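Long-range contacts in acetylene hydratase (Pelobacter acetylenicus, PDB 2E7Z), which catalyses the hydration of acetylene to acetaldehyde with a tungsten-bis(molybdopterin guanine dinucleotide) cofactor and a [4Fe-4S] cluster: residues A[413-418]-A[442-447]; A[608-613]-A[674-679]. One frame throughout, in Å; residues are numbered along the deposited sequence. Where two conformers were deposited one is given.

Contacts 1 and 2 meet the same MGD from two parts of the fold: 413-418 and 442-447 follow parallel strands of the molybdopterin oxidoreductase region, while 608-613 and 674-679 belong to the dinucleotide-binding region nearer the C-terminus. Their centres are about 10 Å apart. Asn-415 ND2 lies 3.0 Å from Ser-610 OG, probably a hydrogen bond, and both residues bind around one phosphate of the cofactor's central diphosphate, Asn-415 N at the ester oxygen O5' and Ser-610 at O2B. The contacts also pack directly, with Pro-445 CD 3.5 Å from Trp-676 CD2. Contact 2 reaches farther toward the metal: the nearest side-chain atom of Gln-609 is about 4 Å from tungsten, against about 12 Å for Ser-414.

Contact 1 (A[413-418]-A[442-447]); sequences ASNALM and FMTPTA. With MGD (2-amino-5,6-dimercapto-7-methyl-3,7,8a,9-tetrahydro-8-oxa-1,3,9,10-tetraaza-anthracen-4-one guanosine dinucleotide), chain E.
Thr-446 and Asn-415 carry the polar part of this buried contact. The hydroxyl OG1 of Thr-446 donates to OD1 of Asn-415 at 2.7 Å, in the carbonyl plane and on a lone pair. The same hydroxyl accepts the backbone N-H of Leu-417, N to OG1 2.9 Å, so the one hydroxyl both donates and accepts. OD1 of Asn-415 takes a second, longer bond from Thr-446 N, 3.3 Å, whose donor is tilted 23° from the carbonyl plane. With CG of Asn-415 anti to the backbone N (chi1 -179°), the amide extends to Thr-446 while its ND2 serves Ser-610 OG. A water lies between Ser-414 O and Thr-444 OG1, within hydrogen-bonding distance of both; Thr-444 OG1 also accepts from Ala-447 N in an ST motif.

The apolar part centres on Pro-445. CD2 of Leu-417 meets CB of Pro-445 at 3.9 Å, the two side chains crossing at about a right angle, and the sulfur SD of Met-418 lies 3.7 Å from CG of Pro-445.

Toward the cofactor, Asn-415 N donates to MGD O5' at 3.0 Å, and the methyl CG2 of Thr-444 comes within 3.3 Å of MGD O3'. With OD1 held by two donors and ND2 by Ser-610 OG, the Asn-415 amide is probably fixed against flipping beside the diphosphate.

Contact 2 (A[608-613]-A[674-679]); sequences FQSCYH and GRWCPE. With MGD (2-amino-5,6-dimercapto-7-methyl-3,7,8a,9-tetrahydro-8-oxa-1,3,9,10-tetraaza-anthracen-4-one guanosine dinucleotide), chain E.
Ser-610 and Gly-674 bring the two irregular loops together, their CA atoms only 3.9 Å apart. Residues 608-611 form a type II' beta turn, and CA of Ser-610 makes a CA-H...O contact of 3.2 Å with Gly-674 O. Gly-674, with positive phi (97°) and no side chain, lets the backbones come this close.

Trp-676 donates from NE1 to Ser-610 O, 2.9 Å away, with the acceptor close to the indole plane. The His-613 imidazole sits among three neighbours. Its NE2 makes a weak hydrogen bond to Gly-674 O, its edge points at the face of the Trp-676 five-membered ring in an offset edge-to-face pair (planes at 88°), and its CE1 lies over one face of the Arg-675 guanidinium. That guanidinium is salt-bridged to Glu-604. Beyond, CD of Pro-678 rests 3.6 Å from CB of His-613.

At the turn, Ser-610 holds MGD O2B twice, from N at 2.9 Å and from OG at 2.6 Å. Backbone and side chain thus clasp one diphosphate oxygen, in a cofactor-binding loop of the molybdopterin dinucleotide-binding domain of the DMSO reductase family.

Contact 1 (A[413-418]-A[442-447])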
loop_
_atom_site.group_PDB
_atom_site.type_symbol
_atom_site.label_atom_id
_atom_site.label_comp_id
_atom_site.label_asym_id
_atom_site.label_seq_id
_atom_site.Cartn_x
_atom_site.Cartn_y
_atom_site.Cartn_z
ATOM N N ALA A 413 1.528 13.018 -4.488
ATOM C CA ALA A 413 1.434 11.826 -5.342
ATOM C C ALA A 413 0.357 10.879 -4.823
ATOM O O ALA A 413 0.560 9.674 -4.721
ATOM C CB ALA A 413 2.780 11.136 -5.509
ATOM N N SER A 414 -0.804 11.454 -4.517
ATOM C CA SER A 414 -1.902 10.708 -3.933
ATOM C C SER A 414 -3.232 11.272 -4.407
ATOM O O SER A 414 -3.568 12.432 -4.127
ATOM C CB SER A 414 -1.787 10.780 -2.385
ATOM O OG SER A 414 -2.957 10.255 -1.750
ATOM N N ASN A 415 -3.972 10.449 -5.161
ATOM C CA ASN A 415 -5.307 10.832 -5.594
ATOM C C ASN A 415 -6.258 10.455 -4.463
ATOM O O ASN A 415 -7.067 9.548 -4.547
ATOM C CB ASN A 415 -5.623 10.116 -6.904
ATOM C CG ASN A 415 -6.977 10.467 -7.468
ATOM O OD1 ASN A 415 -7.590 11.473 -7.122
ATOM N ND2 ASN A 415 -7.412 9.641 -8.418
ATOM N N ALA A 416 -6.106 11.206 -3.376
ATOM C CA ALA A 416 -6.725 10.906 -2.087
ATOM C C ALA A 416 -8.240 10.760 -2.118
ATOM O O ALA A 416 -8.798 9.904 -1.424
ATOM C CB ALA A 416 -6.300 11.952 -1.022
ATOM N N LEU A 417 -8.925 11.555 -2.941
ATOM C CA LEU A 417 -10.367 11.402 -3.066
ATOM C C LEU A 417 -10.747 9.935 -3.308
ATOM O O LEU A 417 -11.771 9.462 -2.819
ATOM C CB LEU A 417 -10.896 12.297 -4.206
ATOM C CG LEU A 417 -12.374 12.119 -4.499
ATOM C CD1 LEU A 417 -13.255 12.602 -3.353
ATOM C CD2 LEU A 417 -12.697 12.881 -5.787
ATOM N N MET A 418 -9.939 9.251 -4.119
ATOM C CA MET A 418 -10.274 7.920 -4.618
ATOM C C MET A 418 -9.458 6.804 -3.985
ATOM O O MET A 418 -9.586 5.643 -4.410
ATOM C CB MET A 418 -10.066 7.882 -6.155
ATOM C CG MET A 418 -11.135 8.652 -6.961
ATOM S SD MET A 418 -10.765 8.841 -8.729
ATOM C CE MET A 418 -10.282 7.181 -9.263
ATOM N N PHE A 442 -0.938 15.246 -13.028
ATOM C CA PHE A 442 -2.145 15.498 -13.818
ATOM C C PHE A 442 -3.217 16.178 -12.992
ATOM O O PHE A 442 -3.146 16.185 -11.747
ATOM C CB PHE A 442 -2.647 14.167 -14.393
ATOM C CG PHE A 442 -1.686 13.569 -15.397
ATOM C CD1 PHE A 442 -1.696 14.014 -16.721
ATOM C CD2 PHE A 442 -0.733 12.643 -15.014
ATOM C CE1 PHE A 442 -0.779 13.508 -17.648
ATOM C CE2 PHE A 442 0.190 12.129 -15.919
ATOM C CZ PHE A 442 0.169 12.595 -17.247
ATOM N N MET A 443 -4.216 16.736 -13.681
ATOM C CA MET A 443 -5.385 17.309 -13.041
ATOM C C MET A 443 -6.321 16.162 -12.614
ATOM O O MET A 443 -7.372 15.929 -13.192
ATOM C CB MET A 443 -6.051 18.328 -13.981
ATOM C CG MET A 443 -7.185 19.139 -13.378
ATOM S SD MET A 443 -6.799 20.094 -11.856
ATOM C CE MET A 443 -5.802 21.439 -12.487
ATOM N N THR A 444 -5.906 15.446 -11.580
ATOM C CA THR A 444 -6.654 14.322 -11.060
ATOM C C THR A 444 -7.940 14.807 -10.385
ATOM O O THR A 444 -8.117 15.997 -10.140
ATOM C CB THR A 444 -5.828 13.561 -10.015
ATOM O OG1 THR A 444 -5.683 14.422 -8.884
ATOM C CG2 THR A 444 -4.480 13.175 -10.578
ATOM N N PRO A 445 -8.861 13.878 -10.082
ATOM C CA PRO A 445 -10.046 14.273 -9.361
ATOM C C PRO A 445 -9.731 15.002 -8.049
ATOM O O PRO A 445 -10.419 15.932 -7.687
ATOM C CB PRO A 445 -10.783 12.945 -9.151
ATOM C CG PRO A 445 -10.385 12.115 -10.409
ATOM C CD PRO A 445 -8.930 12.481 -10.581
ATOM N N THR A 446 -8.671 14.580 -7.355
ATOM C CA THR A 446 -8.226 15.289 -6.152
ATOM C C THR A 446 -7.668 16.680 -6.486
ATOM O O THR A 446 -7.996 17.654 -5.829
ATOM C CB THR A 446 -7.169 14.449 -5.416
ATOM O OG1 THR A 446 -7.771 13.206 -5.081
ATOM C CG2 THR A 446 -6.756 15.150 -4.153
ATOM N N ALA A 447 -6.841 16.774 -7.529
ATOM C CA ALA A 447 -6.277 18.064 -7.925
ATOM C C ALA A 447 -7.395 19.050 -8.308
ATOM O O ALA A 447 -7.296 20.253 -8.068
ATOM C CB ALA A 447 -5.312 17.877 -9.089
HETATM P PB MGD E . -3.406 6.720 -6.558
HETATM O O1B MGD E . -4.532 6.860 -5.564
HETATM O O2B MGD E . -3.700 6.342 -7.963
HETATM O O3B MGD E . -2.309 5.664 -6.053
HETATM O O3A MGD E . -2.231 4.593 -3.782
HETATM P PA MGD E . -1.406 5.609 -4.726
HETATM O O1A MGD E . -0.102 5.020 -5.175
HETATM O O2A MGD E . -1.426 6.924 -4.007
HETATM O "O5'" MGD E . -2.631 8.134 -6.540
HETATM C "C5'" MGD E . -1.306 8.201 -7.040
HETATM C "C4'" MGD E . -1.142 9.593 -7.618
HETATM O "O4'" MGD E . 0.262 9.792 -7.847
HETATM C "C3'" MGD E . -1.767 9.763 -8.998
HETATM O "O3'" MGD E . -2.683 10.870 -8.960
HETATM C "C2'" MGD E . -0.602 10.015 -9.979
HETATM O "O2'" MGD E . -0.866 10.924 -11.066
HETATM C "C1'" MGD E . 0.435 10.581 -9.047
HETATM N N9 MGD E . 1.841 10.366 -9.423
HETATM C C8 MGD E . 2.391 9.257 -9.976
HETATM N N7 MGD E . 3.723 9.386 -10.083
HETATM C C5 MGD E . 4.043 10.572 -9.520
HETATM C C6 MGD E . 5.256 11.337 -9.284
HETATM O O6 MGD E . 6.375 10.897 -9.620
HETATM N N1 MGD E . 5.103 12.513 -8.653
HETATM C C2 MGD E . 3.939 13.064 -8.324
HETATM N N2 MGD E . 3.933 14.270 -7.687
HETATM N N3 MGD E . 2.789 12.424 -8.517
HETATM C C4 MGD E . 2.809 11.204 -9.092
HETATM C C10 MGD E . -1.999 3.194 -3.947
HETATM C C11 MGD E . -2.591 2.510 -2.734
HETATM O O11 MGD E . -4.001 2.692 -2.839
HETATM C C12 MGD E . -2.233 1.043 -2.738
HETATM S S12 MGD E . -0.583 0.614 -2.881
HETATM C C13 MGD E . -3.176 0.102 -2.572
HETATM S S13 MGD E . -2.829 -1.561 -2.697
HETATM C C14 MGD E . -4.610 0.428 -2.288
HETATM N N15 MGD E . -5.477 0.122 -3.414
HETATM C C16 MGD E . -6.773 0.511 -3.236
HETATM C C17 MGD E . -7.933 -0.191 -3.801
HETATM O O17 MGD E . -7.777 -1.225 -4.487
HETATM N N18 MGD E . -9.157 0.313 -3.543
HETATM C C19 MGD E . -9.363 1.425 -2.793
HETATM N N19 MGD E . -10.613 1.883 -2.577
HETATM N N20 MGD E . -8.345 2.123 -2.272
HETATM C C21 MGD E . -7.082 1.716 -2.444
HETATM N N22 MGD E . -6.084 2.408 -1.889
HETATM C C23 MGD E . -4.725 1.910 -1.894
HETATM O O HOH W 1 -3.986 13.532 -6.980
#

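Contact 2 (A[608-613]-A[674-679])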
loop_
_atom_site.group_PDB
_atom_site.type_symbol
_atom_site.label_atom_id
_atom_site.label_comp_id
_atom_site.label_asym_id
_atom_site.label_seq_id
_atom_site.Cartn_x
_atom_site.Cartn_y
_atom_site.Cartn_z
ATOM N N PHE A 608 -1.910 1.680 -13.300
ATOM C CA PHE A 608 -1.439 1.452 -11.940
ATOM C C PHE A 608 -2.337 2.273 -11.040
ATOM O O PHE A 608 -2.306 3.487 -11.110
ATOM C CB PHE A 608 0.042 1.853 -11.751
ATOM C CG PHE A 608 0.483 1.854 -10.310
ATOM C CD1 PHE A 608 0.559 0.668 -9.576
ATOM C CD2 PHE A 608 0.800 3.055 -9.677
ATOM C CE1 PHE A 608 0.966 0.674 -8.228
ATOM C CE2 PHE A 608 1.199 3.067 -8.327
ATOM C CZ PHE A 608 1.269 1.876 -7.612
ATOM N N GLN A 609 -3.153 1.620 -10.214
ATOM C CA GLN A 609 -4.071 2.354 -9.345
ATOM C C GLN A 609 -4.898 3.304 -10.192
ATOM O O GLN A 609 -5.471 2.836 -11.162
ATOM C CB GLN A 609 -3.322 3.061 -8.196
ATOM C CG GLN A 609 -2.416 2.100 -7.414
ATOM C CD GLN A 609 -3.190 1.122 -6.537
ATOM O OE1 GLN A 609 -4.344 1.347 -6.190
ATOM N NE2 GLN A 609 -2.534 0.047 -6.150
ATOM N N SER A 610 -4.952 4.604 -9.898
ATOM C CA SER A 610 -5.714 5.527 -10.737
ATOM C C SER A 610 -4.905 6.174 -11.853
ATOM O O SER A 610 -5.382 7.141 -12.437
ATOM C CB SER A 610 -6.396 6.598 -9.874
ATOM O OG SER A 610 -5.467 7.583 -9.418
ATOM N N CYS A 611 -3.706 5.643 -12.111
ATOM C CA CYS A 611 -2.744 6.277 -13.027
ATOM C C CYS A 611 -2.818 5.699 -14.425
ATOM O O CYS A 611 -3.087 4.510 -14.622
ATOM C CB CYS A 611 -1.311 6.081 -12.549
ATOM S SG CYS A 611 -1.015 6.619 -10.826
ATOM N N TYR A 612 -2.473 6.557 -15.382
ATOM C CA TYR A 612 -2.287 6.224 -16.816
ATOM C C TYR A 612 -3.602 6.052 -17.566
ATOM O O TYR A 612 -3.639 5.422 -18.644
ATOM C CB TYR A 612 -1.322 5.028 -17.080
ATOM C CG TYR A 612 -0.190 4.973 -16.108
ATOM C CD1 TYR A 612 0.454 6.145 -15.695
ATOM C CD2 TYR A 612 0.201 3.756 -15.552
ATOM C CE1 TYR A 612 1.477 6.094 -14.732
ATOM C CE2 TYR A 612 1.201 3.687 -14.611
ATOM C CZ TYR A 612 1.826 4.860 -14.179
ATOM O OH TYR A 612 2.798 4.790 -13.198
ATOM N N HIS A 613 -4.681 6.634 -17.040
ATOM C CA HIS A 613 -5.944 6.680 -17.802
ATOM C C HIS A 613 -6.014 7.823 -18.832
ATOM O O HIS A 613 -7.002 7.931 -19.563
ATOM C CB HIS A 613 -7.148 6.730 -16.843
ATOM C CG HIS A 613 -7.250 5.551 -15.929
ATOM N ND1 HIS A 613 -7.198 4.249 -16.390
ATOM C CD2 HIS A 613 -7.465 5.472 -14.591
ATOM C CE1 HIS A 613 -7.326 3.422 -15.366
ATOM N NE2 HIS A 613 -7.508 4.137 -14.270
ATOM N N GLY A 674 -9.786 2.618 -9.103
ATOM C CA GLY A 674 -8.954 3.671 -9.654
ATOM C C GLY A 674 -9.447 4.218 -10.964
ATOM O O GLY A 674 -8.777 5.022 -11.570
ATOM N N ARG A 675 -10.624 3.780 -11.409
ATOM C CA ARG A 675 -11.104 4.187 -12.721
ATOM C C ARG A 675 -11.698 5.592 -12.739
ATOM O O ARG A 675 -12.568 5.916 -11.934
ATOM C CB ARG A 675 -12.132 3.167 -13.227
ATOM C CG ARG A 675 -11.488 1.917 -13.736
ATOM C CD ARG A 675 -10.993 2.242 -15.155
ATOM N NE ARG A 675 -10.242 1.170 -15.719
ATOM C CZ ARG A 675 -9.839 1.117 -16.981
ATOM N NH1 ARG A 675 -10.147 2.085 -17.844
ATOM N NH2 ARG A 675 -9.151 0.068 -17.366
ATOM N N TRP A 676 -11.196 6.419 -13.650
ATOM C CA TRP A 676 -11.806 7.701 -13.933
ATOM C C TRP A 676 -11.463 8.047 -15.382
ATOM O O TRP A 676 -10.776 7.273 -16.038
ATOM C CB TRP A 676 -11.367 8.795 -12.946
ATOM C CG TRP A 676 -9.885 9.118 -12.950
ATOM C CD1 TRP A 676 -8.855 8.318 -12.519
ATOM C CD2 TRP A 676 -9.293 10.350 -13.369
ATOM N NE1 TRP A 676 -7.654 8.985 -12.637
ATOM C CE2 TRP A 676 -7.889 10.224 -13.184
ATOM C CE3 TRP A 676 -9.808 11.545 -13.924
ATOM C CZ2 TRP A 676 -6.994 11.249 -13.504
ATOM C CZ3 TRP A 676 -8.918 12.580 -14.234
ATOM C CH2 TRP A 676 -7.518 12.417 -14.041
ATOM N N CYS A 677 -11.907 9.207 -15.848
ATOM C CA CYS A 677 -11.937 9.522 -17.280
ATOM C C CYS A 677 -11.289 10.890 -17.525
ATOM O O CYS A 677 -11.994 11.894 -17.620
ATOM C CB CYS A 677 -13.400 9.544 -17.740
ATOM S SG CYS A 677 -14.420 8.118 -17.153
ATOM N N PRO A 678 -9.947 10.935 -17.624
ATOM C CA PRO A 678 -9.204 12.189 -17.775
ATOM C C PRO A 678 -9.537 12.999 -19.016
ATOM O O PRO A 678 -9.211 14.182 -19.073
ATOM C CB PRO A 678 -7.738 11.729 -17.806
ATOM C CG PRO A 678 -7.737 10.419 -17.099
ATOM C CD PRO A 678 -9.039 9.782 -17.498
ATOM N N GLU A 679 -10.187 12.364 -19.992
ATOM C CA GLU A 679 -10.610 13.036 -21.216
ATOM C C GLU A 679 -11.805 13.947 -20.960
ATOM O O GLU A 679 -12.084 14.842 -21.739
ATOM C CB GLU A 679 -10.931 12.002 -22.308
ATOM C CG GLU A 679 -12.197 11.170 -22.039
ATOM C CD GLU A 679 -11.957 9.876 -21.271
ATOM O OE1 GLU A 679 -12.793 8.953 -21.371
ATOM O OE2 GLU A 679 -10.947 9.770 -20.547
HETATM P PB MGD E . -3.406 6.720 -6.558
HETATM O O1B MGD E . -4.532 6.860 -5.564
HETATM O O2B MGD E . -3.700 6.342 -7.963
HETATM O O3B MGD E . -2.309 5.664 -6.053
HETATM O O3A MGD E . -2.231 4.593 -3.782
HETATM P PA MGD E . -1.406 5.609 -4.726
HETATM O O1A MGD E . -0.102 5.020 -5.175
HETATM O O2A MGD E . -1.426 6.924 -4.007
HETATM O "O5'" MGD E . -2.631 8.134 -6.540
HETATM C "C5'" MGD E . -1.306 8.201 -7.040
HETATM C "C4'" MGD E . -1.142 9.593 -7.618
HETATM O "O4'" MGD E . 0.262 9.792 -7.847
HETATM C "C3'" MGD E . -1.767 9.763 -8.998
HETATM O "O3'" MGD E . -2.683 10.870 -8.960
HETATM C "C2'" MGD E . -0.602 10.015 -9.979
HETATM O "O2'" MGD E . -0.866 10.924 -11.066
HETATM C "C1'" MGD E . 0.435 10.581 -9.047
HETATM N N9 MGD E . 1.841 10.366 -9.423
HETATM C C8 MGD E . 2.391 9.257 -9.976
HETATM N N7 MGD E . 3.723 9.386 -10.083
HETATM C C5 MGD E . 4.043 10.572 -9.520
HETATM C C6 MGD E . 5.256 11.337 -9.284
HETATM O O6 MGD E . 6.375 10.897 -9.620
HETATM N N1 MGD E . 5.103 12.513 -8.653
HETATM C C2 MGD E . 3.939 13.064 -8.324
HETATM N N2 MGD E . 3.933 14.270 -7.687
HETATM N N3 MGD E . 2.789 12.424 -8.517
HETATM C C4 MGD E . 2.809 11.204 -9.092
HETATM C C10 MGD E . -1.999 3.194 -3.947
HETATM C C11 MGD E . -2.591 2.510 -2.734
HETATM O O11 MGD E . -4.001 2.692 -2.839
HETATM C C12 MGD E . -2.233 1.043 -2.738
HETATM S S12 MGD E . -0.583 0.614 -2.881
HETATM C C13 MGD E . -3.176 0.102 -2.572
HETATM S S13 MGD E . -2.829 -1.561 -2.697
HETATM C C14 MGD E . -4.610 0.428 -2.288
HETATM N N15 MGD E . -5.477 0.122 -3.414
HETATM C C16 MGD E . -6.773 0.511 -3.236
HETATM C C17 MGD E . -7.933 -0.191 -3.801
HETATM O O17 MGD E . -7.777 -1.225 -4.487
HETATM N N18 MGD E . -9.157 0.313 -3.543
HETATM C C19 MGD E . -9.363 1.425 -2.793
HETATM N N19 MGD E . -10.613 1.883 -2.577
HETATM N N20 MGD E . -8.345 2.123 -2.272
HETATM C C21 MGD E . -7.082 1.716 -2.444
HETATM N N22 MGD E . -6.084 2.408 -1.889
HETATM C C23 MGD E . -4.725 1.910 -1.894
#